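Local coordinates for putative lipoprotein (Bacteroides ovatus, PDB 3OQQ) that is of unknown function but, as a putative lipoprotein, is probably displayed outside the cell, and binds calcium ions at several sites, at residues V151-L156 with I213-Q218; W242-D247 with E294-L299; V390-A395 with K421-F426. One frame throughout, in Å; residues are numbered along the deposited sequence.

Contact 1. Residues V151-L156 with I213-Q218; sequences VFEYDL and ILKGGQ
Glu153 and Lys215 reach each other through long side chains: Glu153 sets CG beside its backbone N, facing away from the carbonyl carbon (chi1 -47°), and runs out extended to its carboxylate, while Lys215 places CG on the far side from its own N (chi1 178°), bends at chi2 and then runs straight to NZ. The motif is a water-bridged ion pair reaching across successive antiparallel strands, and its own two strands are not neighbours. Strands 173-184 and 298-307 lie between 150-161 and 205-215 in the order of pairing, and the CA atoms of Glu153 and Lys215, the nearest CA pair across the segments, are 11.7 Å apart. The side chains therefore do all the bridging and cross at about a right angle. Glu153 OE1 and Lys215 NZ stand 3.8 Å apart, a long salt bridge, and only 38 Å² of surface is buried between the segments. The second carboxylate oxygen, OE2, forms a salt bridge with NE of Arg183 on the intervening strand 173-184, so the buried carboxylate is held from two basic side chains. Lys215 NZ has a further weak, long ion pair with Asp181 of that same strand, which probably helps balance its charge. A single water closes the gap: it donates to Glu153 OE1 at 3.0 Å and accepts from Lys215 NZ at 3.0 Å.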
loop_
_atom_site.group_PDB
_atom_site.type_symbol
_atom_site.label_atom_id
_atom_site.label_comp_id
_atom_site.label_asym_id
_atom_site.label_seq_id
_atom_site.Cartn_x
_atom_site.Cartn_y
_atom_site.Cartn_z
ATOM N N VAL A 151 5.500 -11.098 -0.082
ATOM C CA VAL A 151 6.103 -9.758 -0.088
ATOM C C VAL A 151 5.480 -9.058 -1.262
ATOM O O VAL A 151 5.570 -9.550 -2.390
ATOM C CB VAL A 151 7.651 -9.749 -0.123
ATOM C CG1 VAL A 151 8.215 -8.332 -0.077
ATOM C CG2 VAL A 151 8.246 -10.595 0.997
ATOM N N PHE A 152 4.765 -7.972 -0.995
ATOM C CA PHE A 152 4.180 -7.221 -2.093
ATOM C C PHE A 152 4.259 -5.759 -1.875
ATOM O O PHE A 152 4.066 -5.293 -0.767
ATOM C CB PHE A 152 2.730 -7.625 -2.374
ATOM C CG PHE A 152 1.699 -7.393 -1.297
ATOM C CD1 PHE A 152 1.429 -8.377 -0.346
ATOM C CD2 PHE A 152 0.895 -6.256 -1.316
ATOM C CE1 PHE A 152 0.412 -8.210 0.584
ATOM C CE2 PHE A 152 -0.113 -6.082 -0.369
ATOM C CZ PHE A 152 -0.361 -7.077 0.559
ATOM N N GLU A 153 4.504 -5.030 -2.945
ATOM C CA GLU A 153 4.515 -3.567 -2.931
ATOM C C GLU A 153 3.159 -3.043 -3.262
ATOM O O GLU A 153 2.438 -3.627 -4.072
ATOM C CB GLU A 153 5.517 -3.003 -3.952
ATOM C CG GLU A 153 6.873 -3.675 -3.919
ATOM C CD GLU A 153 7.937 -3.056 -4.804
ATOM O OE1 GLU A 153 7.571 -2.343 -5.767
ATOM O OE2 GLU A 153 9.139 -3.275 -4.519
ATOM N N TYR A 154 2.810 -1.917 -2.695
ATOM C CA TYR A 154 1.525 -1.337 -3.049
ATOM C C TYR A 154 1.704 0.108 -3.342
ATOM O O TYR A 154 2.636 0.738 -2.844
ATOM C CB TYR A 154 0.464 -1.530 -1.949
ATOM C CG TYR A 154 0.671 -0.639 -0.744
ATOM C CD1 TYR A 154 0.110 0.638 -0.690
ATOM C CD2 TYR A 154 1.440 -1.062 0.337
ATOM C CE1 TYR A 154 0.270 1.451 0.425
ATOM C CE2 TYR A 154 1.590 -0.260 1.470
ATOM C CZ TYR A 154 1.036 1.009 1.488
ATOM O OH TYR A 154 1.192 1.826 2.578
ATOM N N ASP A 155 0.742 0.662 -4.069
ATOM C CA ASP A 155 0.718 2.082 -4.394
ATOM C C ASP A 155 -0.708 2.520 -4.453
ATOM O O ASP A 155 -1.491 1.958 -5.212
ATOM C CB ASP A 155 1.414 2.353 -5.738
ATOM C CG ASP A 155 1.720 3.821 -5.932
ATOM O OD1 ASP A 155 0.766 4.603 -6.182
ATOM O OD2 ASP A 155 2.902 4.195 -5.822
ATOM N N LEU A 156 -1.039 3.528 -3.663
ATOM C CA LEU A 156 -2.381 4.107 -3.614
ATOM C C LEU A 156 -2.319 5.589 -3.969
ATOM O O LEU A 156 -1.490 6.310 -3.427
ATOM C CB LEU A 156 -3.009 3.920 -2.217
ATOM C CG LEU A 156 -3.672 2.585 -1.942
ATOM C CD1 LEU A 156 -3.664 2.258 -0.452
ATOM C CD2 LEU A 156 -5.095 2.569 -2.476
ATOM N N ILE A 213 -1.503 -7.456 -14.794
ATOM C CA ILE A 213 -0.404 -6.914 -15.607
ATOM C C ILE A 213 0.930 -7.500 -15.170
ATOM O O ILE A 213 1.105 -7.794 -13.988
ATOM C CB ILE A 213 -0.371 -5.326 -15.419
ATOM C CG1 ILE A 213 -1.640 -4.599 -15.868
ATOM C CG2 ILE A 213 0.861 -4.644 -16.063
ATOM C CD1 ILE A 213 -1.738 -3.193 -15.244
ATOM N N LEU A 214 1.888 -7.610 -16.110
ATOM C CA LEU A 214 3.295 -7.948 -15.843
ATOM C C LEU A 214 4.056 -6.631 -15.903
ATOM O O LEU A 214 4.080 -5.972 -16.951
ATOM C CB LEU A 214 3.860 -9.011 -16.802
ATOM C CG LEU A 214 3.274 -10.426 -16.650
ATOM C CD1 LEU A 214 4.037 -11.414 -17.555
ATOM C CD2 LEU A 214 3.320 -10.913 -15.162
ATOM N N LYS A 215 4.559 -6.187 -14.739
ATOM C CA LYS A 215 5.227 -4.899 -14.580
ATOM C C LYS A 215 6.754 -5.003 -14.806
ATOM O O LYS A 215 7.489 -5.439 -13.926
ATOM C CB LYS A 215 4.899 -4.315 -13.193
ATOM C CG LYS A 215 5.586 -2.984 -12.867
ATOM C CD LYS A 215 5.927 -2.936 -11.364
ATOM C CE LYS A 215 6.766 -1.742 -10.981
ATOM N NZ LYS A 215 7.088 -1.749 -9.525
ATOM N N GLY A 216 7.202 -4.590 -15.984
ATOM C CA GLY A 216 8.611 -4.579 -16.352
ATOM C C GLY A 216 9.390 -3.540 -15.567
ATOM O O GLY A 216 8.878 -2.452 -15.266
ATOM N N GLY A 217 10.625 -3.891 -15.225
ATOM C CA GLY A 217 11.531 -3.060 -14.440
ATOM C C GLY A 217 11.851 -1.682 -14.994
ATOM O O GLY A 217 12.212 -0.785 -14.215
ATOM N N GLN A 218 11.713 -1.496 -16.335
ATOM C CA GLN A 218 12.015 -0.226 -16.998
ATOM C C GLN A 218 10.756 0.444 -17.602
ATOM O O GLN A 218 10.832 1.058 -18.680
ATOM C CB GLN A 218 13.108 -0.423 -18.073
ATOM C CG GLN A 218 14.439 -1.006 -17.562
ATOM C CD GLN A 218 15.049 -0.204 -16.434
ATOM O OE1 GLN A 218 15.532 0.919 -16.626
ATOM N NE2 GLN A 218 15.026 -0.762 -15.226
HETATM O O HOH W 1 9.596 -2.006 -7.992
#

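Contact 2. Residues W242-D247 with E294-L299; sequences WNWSND and EGLPML
Trp244 and Leu296 meet face-on, the isobutyl group lying over one face of the indole with its two methyls divided between the rings. Leu296 CD2 sits above the six-membered ring, 3.7 Å from its centroid in a CH-pi contact, and CD1 lies over the five-membered ring, 3.8 Å from Trp244 CG. Leu296 gains this reach by turning CG opposite its backbone N (chi1 -168°). At the indole edge Trp244 NE1 donates to Pro297 O over 2.9 Å; the bond is bent, with an N-H...O angle of 139°, and the donor rises 35° above the carbonyl plane. The proline ring slides past on the Leu296 side of the indole plane, its CD 3.9 Å from Trp244 CD1. Beside this, Trp242 CZ2 touches Leu299 CD2 at 4.2 Å.

The next shell holds the indole in place. Its opposite face takes the rim of Trp242, whose CZ3 lies over the ring centre, so Trp244 is sandwiched between Trp242 and Leu296. Asp247 folds the loop back on itself: its OD2 accepts from Asn243 ND2 at 2.9 Å and, weakly, from Trp244 N. That oxygen also pairs with Arg253 of strand 253-263, and OD1 pairs with Arg293. Leu214 of strand 205-215 packs on both tryptophans.

The contact thus joins the loop between strands 234-242 and 253-263 to the run leading into strand 298-307. Its cohesion is mainly apolar, from methyl groups on aromatic surface. The indole N-H, on a buried side chain, is satisfied by a backbone carbonyl, which probably fixes the rotation of the ring even though the bond is far from straight.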
loop_
_atom_site.group_PDB
_atom_site.type_symbol
_atom_site.label_atom_id
_atom_site.label_comp_id
_atom_site.label_asym_id
_atom_site.label_seq_id
_atom_site.Cartn_x
_atom_site.Cartn_y
_atom_site.Cartn_z
ATOM N N TRP A 242 -0.938 -17.952 -18.452
ATOM C CA TRP A 242 0.133 -17.034 -18.807
ATOM C C TRP A 242 1.499 -17.537 -18.364
ATOM O O TRP A 242 1.628 -18.390 -17.480
ATOM C CB TRP A 242 -0.128 -15.626 -18.241
ATOM C CG TRP A 242 -0.070 -15.526 -16.734
ATOM C CD1 TRP A 242 -1.110 -15.691 -15.862
ATOM C CD2 TRP A 242 1.087 -15.214 -15.928
ATOM N NE1 TRP A 242 -0.665 -15.532 -14.561
ATOM C CE2 TRP A 242 0.670 -15.213 -14.576
ATOM C CE3 TRP A 242 2.435 -14.914 -16.221
ATOM C CZ2 TRP A 242 1.555 -14.953 -13.518
ATOM C CZ3 TRP A 242 3.311 -14.666 -15.176
ATOM C CH2 TRP A 242 2.877 -14.710 -13.839
ATOM N N ASN A 243 2.527 -16.974 -18.994
ATOM C CA ASN A 243 3.918 -17.243 -18.690
ATOM C C ASN A 243 4.701 -15.991 -18.919
ATOM O O ASN A 243 4.282 -15.131 -19.700
ATOM C CB ASN A 243 4.477 -18.395 -19.541
ATOM C CG ASN A 243 4.051 -19.771 -19.107
ATOM O OD1 ASN A 243 3.139 -20.354 -19.675
ATOM N ND2 ASN A 243 4.660 -20.302 -18.057
ATOM N N TRP A 244 5.818 -15.844 -18.189
ATOM C CA TRP A 244 6.749 -14.750 -18.432
ATOM C C TRP A 244 7.402 -15.045 -19.774
ATOM O O TRP A 244 7.451 -16.217 -20.169
ATOM C CB TRP A 244 7.819 -14.692 -17.321
ATOM C CG TRP A 244 7.404 -13.958 -16.073
ATOM C CD1 TRP A 244 7.300 -12.607 -15.908
ATOM C CD2 TRP A 244 7.079 -14.547 -14.803
ATOM N NE1 TRP A 244 6.918 -12.314 -14.618
ATOM C CE2 TRP A 244 6.807 -13.486 -13.907
ATOM C CE3 TRP A 244 7.044 -15.871 -14.319
ATOM C CZ2 TRP A 244 6.437 -13.709 -12.573
ATOM C CZ3 TRP A 244 6.696 -16.089 -12.985
ATOM C CH2 TRP A 244 6.406 -15.019 -12.129
ATOM N N SER A 245 7.887 -14.022 -20.484
ATOM C CA SER A 245 8.674 -14.248 -21.693
ATOM C C SER A 245 9.925 -15.011 -21.257
ATOM O O SER A 245 10.433 -14.725 -20.177
ATOM C CB SER A 245 9.074 -12.920 -22.336
ATOM O OG SER A 245 7.948 -12.232 -22.844
ATOM N N ASN A 246 10.364 -16.016 -22.028
ATOM C CA ASN A 246 11.534 -16.850 -21.719
ATOM C C ASN A 246 11.464 -17.343 -20.245
ATOM O O ASN A 246 12.411 -17.188 -19.467
ATOM C CB ASN A 246 12.853 -16.099 -22.048
ATOM C CG ASN A 246 12.799 -15.373 -23.386
ATOM O OD1 ASN A 246 12.572 -15.970 -24.453
ATOM N ND2 ASN A 246 12.894 -14.054 -23.345
ATOM N N ASP A 247 10.296 -17.921 -19.889
ATOM C CA ASP A 247 9.964 -18.451 -18.569
ATOM C C ASP A 247 10.771 -19.700 -18.265
ATOM O O ASP A 247 11.110 -20.466 -19.169
ATOM C CB ASP A 247 8.451 -18.754 -18.447
ATOM C CG ASP A 247 7.878 -18.466 -17.065
ATOM O OD1 ASP A 247 8.679 -18.281 -16.107
ATOM O OD2 ASP A 247 6.633 -18.439 -16.932
ATOM N N GLU A 294 16.592 -12.397 -11.869
ATOM C CA GLU A 294 17.031 -11.022 -12.029
ATOM C C GLU A 294 16.165 -10.253 -13.008
ATOM O O GLU A 294 15.957 -10.710 -14.121
ATOM C CB GLU A 294 18.518 -10.995 -12.486
ATOM C CG GLU A 294 19.471 -11.584 -11.468
ATOM C CD GLU A 294 19.398 -11.012 -10.062
ATOM O OE1 GLU A 294 19.258 -9.775 -9.931
ATOM O OE2 GLU A 294 19.521 -11.800 -9.094
ATOM N N GLY A 295 15.685 -9.085 -12.580
ATOM C CA GLY A 295 14.862 -8.184 -13.389
ATOM C C GLY A 295 13.533 -8.757 -13.851
ATOM O O GLY A 295 12.985 -8.296 -14.854
ATOM N N LEU A 296 13.011 -9.771 -13.141
ATOM C CA LEU A 296 11.776 -10.436 -13.495
ATOM C C LEU A 296 10.585 -9.471 -13.359
ATOM O O LEU A 296 10.388 -8.922 -12.271
ATOM C CB LEU A 296 11.549 -11.716 -12.647
ATOM C CG LEU A 296 10.409 -12.646 -13.150
ATOM C CD1 LEU A 296 10.776 -13.311 -14.489
ATOM C CD2 LEU A 296 9.997 -13.656 -12.109
ATOM N N PRO A 297 9.814 -9.215 -14.459
ATOM C CA PRO A 297 8.626 -8.347 -14.335
ATOM C C PRO A 297 7.716 -8.832 -13.188
ATOM O O PRO A 297 7.595 -10.043 -12.953
ATOM C CB PRO A 297 7.935 -8.484 -15.707
ATOM C CG PRO A 297 9.080 -8.867 -16.677
ATOM C CD PRO A 297 9.940 -9.780 -15.827
HETATM N N MSE A 298 7.134 -7.895 -12.442
HETATM C CA MSE A 298 6.324 -8.252 -11.294
HETATM C C MSE A 298 4.880 -8.496 -11.673
HETATM O O MSE A 298 4.354 -7.772 -12.506
HETATM C CB MSE A 298 6.403 -7.161 -10.222
HETATM C CG MSE A 298 7.748 -7.141 -9.507
HETATM SE SE MSE A 298 7.777 -5.829 -8.061
HETATM C CE MSE A 298 9.746 -5.660 -7.946
ATOM N N LEU A 299 4.238 -9.513 -11.068
ATOM C CA LEU A 299 2.793 -9.732 -11.274
ATOM C C LEU A 299 2.067 -8.570 -10.581
ATOM O O LEU A 299 2.277 -8.331 -9.390
ATOM C CB LEU A 299 2.317 -11.110 -10.755
ATOM C CG LEU A 299 0.778 -11.364 -10.687
ATOM C CD1 LEU A 299 0.107 -11.246 -12.083
ATOM C CD2 LEU A 299 0.484 -12.751 -10.139
#

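Contact 3. Residues V390-A395 with K421-F426; sequences VGTRHA and KWYENF
Thr392 touches Tyr423 first, its OG1 lying 3.7 Å from Tyr423 CB and its CG2 4.0 Å from the same carbon. The contact is with the base of the tyrosine, whose CB points toward Thr392 while the ring leads away. The hydroxyl has its polar partner nearby, in a hydrogen bond with Pro389 O.

Arg393 follows and carries most of the contact. A bend at chi2 (142°) sends its chain across Phe426, so that CD sits over the phenyl centre, 3.8 Å from the centroid, and NE comes within 3.6 Å of Phe426 CZ. Beyond them the guanidinium lies flat on the same face, planes 9° apart, in an off-centre cation-pi stack with Arg393 CZ 4.2 Å from the centroid. One water ties this arrangement to the short 3-10 turn that includes Tyr423: it accepts from Arg393 N and Arg393 NH1 and donates to Tyr423 O at 3.2 Å. With an alanine here, the face of Phe426 would probably lose its flat cationic cover and the water one of its two donors, leaving the phenyl freer to turn.

His394 and Ala395 then leave Phe426 behind and enter a short, weakly bonded strand, where the backbone of His394 pairs with Ile432. Thr431, next to Ile432, touches both Arg393 and Phe426. A calcium ion lies about 7 Å from the Phe426 side chain. Trp422 packs on Phe408 and Trp411 of helix 408-413, while Thr392 rests on Val128 of strand 122-131.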
loop_
_atom_site.group_PDB
_atom_site.type_symbol
_atom_site.label_atom_id
_atom_site.label_comp_id
_atom_site.label_asym_id
_atom_site.label_seq_id
_atom_site.Cartn_x
_atom_site.Cartn_y
_atom_site.Cartn_z
ATOM N N VAL A 390 8.444 1.595 0.780
ATOM C CA VAL A 390 8.393 0.782 -0.452
ATOM C C VAL A 390 9.764 0.196 -0.857
ATOM O O VAL A 390 9.815 -0.957 -1.290
ATOM C CB VAL A 390 7.687 1.504 -1.630
ATOM C CG1 VAL A 390 8.456 2.750 -2.084
ATOM C CG2 VAL A 390 7.408 0.539 -2.790
ATOM N N GLY A 391 10.838 0.934 -0.634
ATOM C CA GLY A 391 12.176 0.441 -0.969
ATOM C C GLY A 391 12.738 -0.642 -0.063
ATOM O O GLY A 391 13.809 -1.170 -0.358
ATOM N N THR A 392 12.049 -0.990 1.052
ATOM C CA THR A 392 12.597 -1.969 2.008
ATOM C C THR A 392 12.704 -3.345 1.377
ATOM O O THR A 392 11.720 -3.873 0.823
ATOM C CB THR A 392 11.808 -2.007 3.307
ATOM O OG1 THR A 392 11.629 -0.670 3.764
ATOM C CG2 THR A 392 12.500 -2.857 4.394
ATOM N N ARG A 393 13.923 -3.912 1.457
ATOM C CA ARG A 393 14.258 -5.235 0.901
ATOM C C ARG A 393 13.800 -6.361 1.812
ATOM O O ARG A 393 13.893 -6.230 3.035
ATOM C CB ARG A 393 15.781 -5.345 0.702
ATOM C CG ARG A 393 16.277 -4.409 -0.393
ATOM C CD ARG A 393 17.586 -3.843 0.026
ATOM N NE ARG A 393 18.117 -2.859 -0.916
ATOM C CZ ARG A 393 17.839 -1.563 -0.886
ATOM N NH1 ARG A 393 16.966 -1.085 -0.015
ATOM N NH2 ARG A 393 18.431 -0.736 -1.732
ATOM N N HIS A 394 13.371 -7.484 1.235
ATOM C CA HIS A 394 12.969 -8.632 2.048
ATOM C C HIS A 394 14.180 -9.553 2.290
ATOM O O HIS A 394 15.192 -9.490 1.578
ATOM C CB HIS A 394 11.785 -9.397 1.414
ATOM C CG HIS A 394 12.101 -9.981 0.071
ATOM N ND1 HIS A 394 12.134 -9.193 -1.059
ATOM C CD2 HIS A 394 12.440 -11.252 -0.267
ATOM C CE1 HIS A 394 12.460 -10.004 -2.061
ATOM N NE2 HIS A 394 12.622 -11.258 -1.638
ATOM N N ALA A 395 14.057 -10.417 3.296
ATOM C CA ALA A 395 15.088 -11.372 3.689
ATOM C C ALA A 395 15.136 -12.588 2.797
ATOM O O ALA A 395 14.103 -13.028 2.267
ATOM C CB ALA A 395 14.826 -11.840 5.114
ATOM N N LYS A 421 14.200 4.750 11.749
ATOM C CA LYS A 421 14.704 4.472 10.401
ATOM C C LYS A 421 15.480 3.140 10.384
ATOM O O LYS A 421 16.421 2.973 9.612
ATOM C CB LYS A 421 15.575 5.631 9.895
ATOM C CG LYS A 421 14.763 6.838 9.434
ATOM C CD LYS A 421 15.635 8.085 9.520
ATOM C CE LYS A 421 15.571 8.999 8.332
ATOM N NZ LYS A 421 16.385 10.228 8.559
ATOM N N TRP A 422 15.024 2.168 11.177
ATOM C CA TRP A 422 15.641 0.851 11.275
ATOM C C TRP A 422 15.726 0.148 9.917
ATOM O O TRP A 422 16.684 -0.603 9.709
ATOM C CB TRP A 422 14.874 -0.041 12.268
ATOM C CG TRP A 422 13.456 -0.301 11.865
ATOM C CD1 TRP A 422 12.356 0.416 12.224
ATOM C CD2 TRP A 422 12.988 -1.350 10.999
ATOM N NE1 TRP A 422 11.227 -0.144 11.678
ATOM C CE2 TRP A 422 11.583 -1.235 10.927
ATOM C CE3 TRP A 422 13.622 -2.403 10.303
ATOM C CZ2 TRP A 422 10.796 -2.093 10.131
ATOM C CZ3 TRP A 422 12.850 -3.226 9.485
ATOM C CH2 TRP A 422 11.448 -3.095 9.444
ATOM N N TYR A 423 14.709 0.372 9.026
ATOM C CA TYR A 423 14.558 -0.238 7.691
ATOM C C TYR A 423 15.653 0.213 6.719
ATOM O O TYR A 423 15.885 -0.463 5.718
ATOM C CB TYR A 423 13.175 0.063 7.093
ATOM C CG TYR A 423 12.752 1.509 7.267
ATOM C CD1 TYR A 423 13.275 2.511 6.455
ATOM C CD2 TYR A 423 11.815 1.869 8.227
ATOM C CE1 TYR A 423 12.927 3.847 6.641
ATOM C CE2 TYR A 423 11.425 3.197 8.391
ATOM C CZ TYR A 423 11.996 4.185 7.603
ATOM O OH TYR A 423 11.624 5.501 7.759
ATOM N N GLU A 424 16.332 1.340 7.023
ATOM C CA GLU A 424 17.447 1.852 6.237
ATOM C C GLU A 424 18.725 1.041 6.549
ATOM O O GLU A 424 19.690 1.096 5.777
ATOM C CB GLU A 424 17.688 3.354 6.536
ATOM C CG GLU A 424 16.619 4.276 5.982
ATOM C CD GLU A 424 16.843 5.775 6.054
ATOM O OE1 GLU A 424 17.836 6.217 6.672
ATOM O OE2 GLU A 424 15.996 6.513 5.505
ATOM N N ASN A 425 18.754 0.323 7.685
ATOM C CA ASN A 425 19.957 -0.426 8.065
ATOM C C ASN A 425 19.777 -1.917 7.765
ATOM O O ASN A 425 19.511 -2.705 8.663
ATOM C CB ASN A 425 20.339 -0.177 9.550
ATOM C CG ASN A 425 21.603 -0.902 10.006
ATOM O OD1 ASN A 425 22.495 -1.239 9.218
ATOM N ND2 ASN A 425 21.717 -1.153 11.290
ATOM N N PHE A 426 19.894 -2.292 6.487
ATOM C CA PHE A 426 19.746 -3.692 6.093
ATOM C C PHE A 426 21.112 -4.310 5.899
ATOM O O PHE A 426 22.055 -3.603 5.591
ATOM C CB PHE A 426 18.909 -3.806 4.794
ATOM C CG PHE A 426 19.529 -3.118 3.591
ATOM C CD1 PHE A 426 19.287 -1.774 3.337
ATOM C CD2 PHE A 426 20.360 -3.815 2.725
ATOM C CE1 PHE A 426 19.866 -1.141 2.240
ATOM C CE2 PHE A 426 20.956 -3.175 1.637
ATOM C CZ PHE A 426 20.696 -1.844 1.398
HETATM O O HOH W 2 15.947 -1.802 2.861
#

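From the N terminus the contacts come in series, and none nests in or crosses another. Contact 1 closes a 56-residue excursion that is largely strand, contact 2 one of 46 residues with no helix, and contact 3 one of 25 residues that includes short helices. Contacts 1 and 2 adjoin, their centres 12 Å apart: strands 205-215 and 298-307 pair side by side, with Lys215 N probably hydrogen-bonded to Met298 O. Contacts 2 and 3 do not touch, their nearest atoms about 8 Å apart; strand 150-161 of contact 1 meets the C-terminal loops of contact 3 where Val151 CG2 packs on His394 CB.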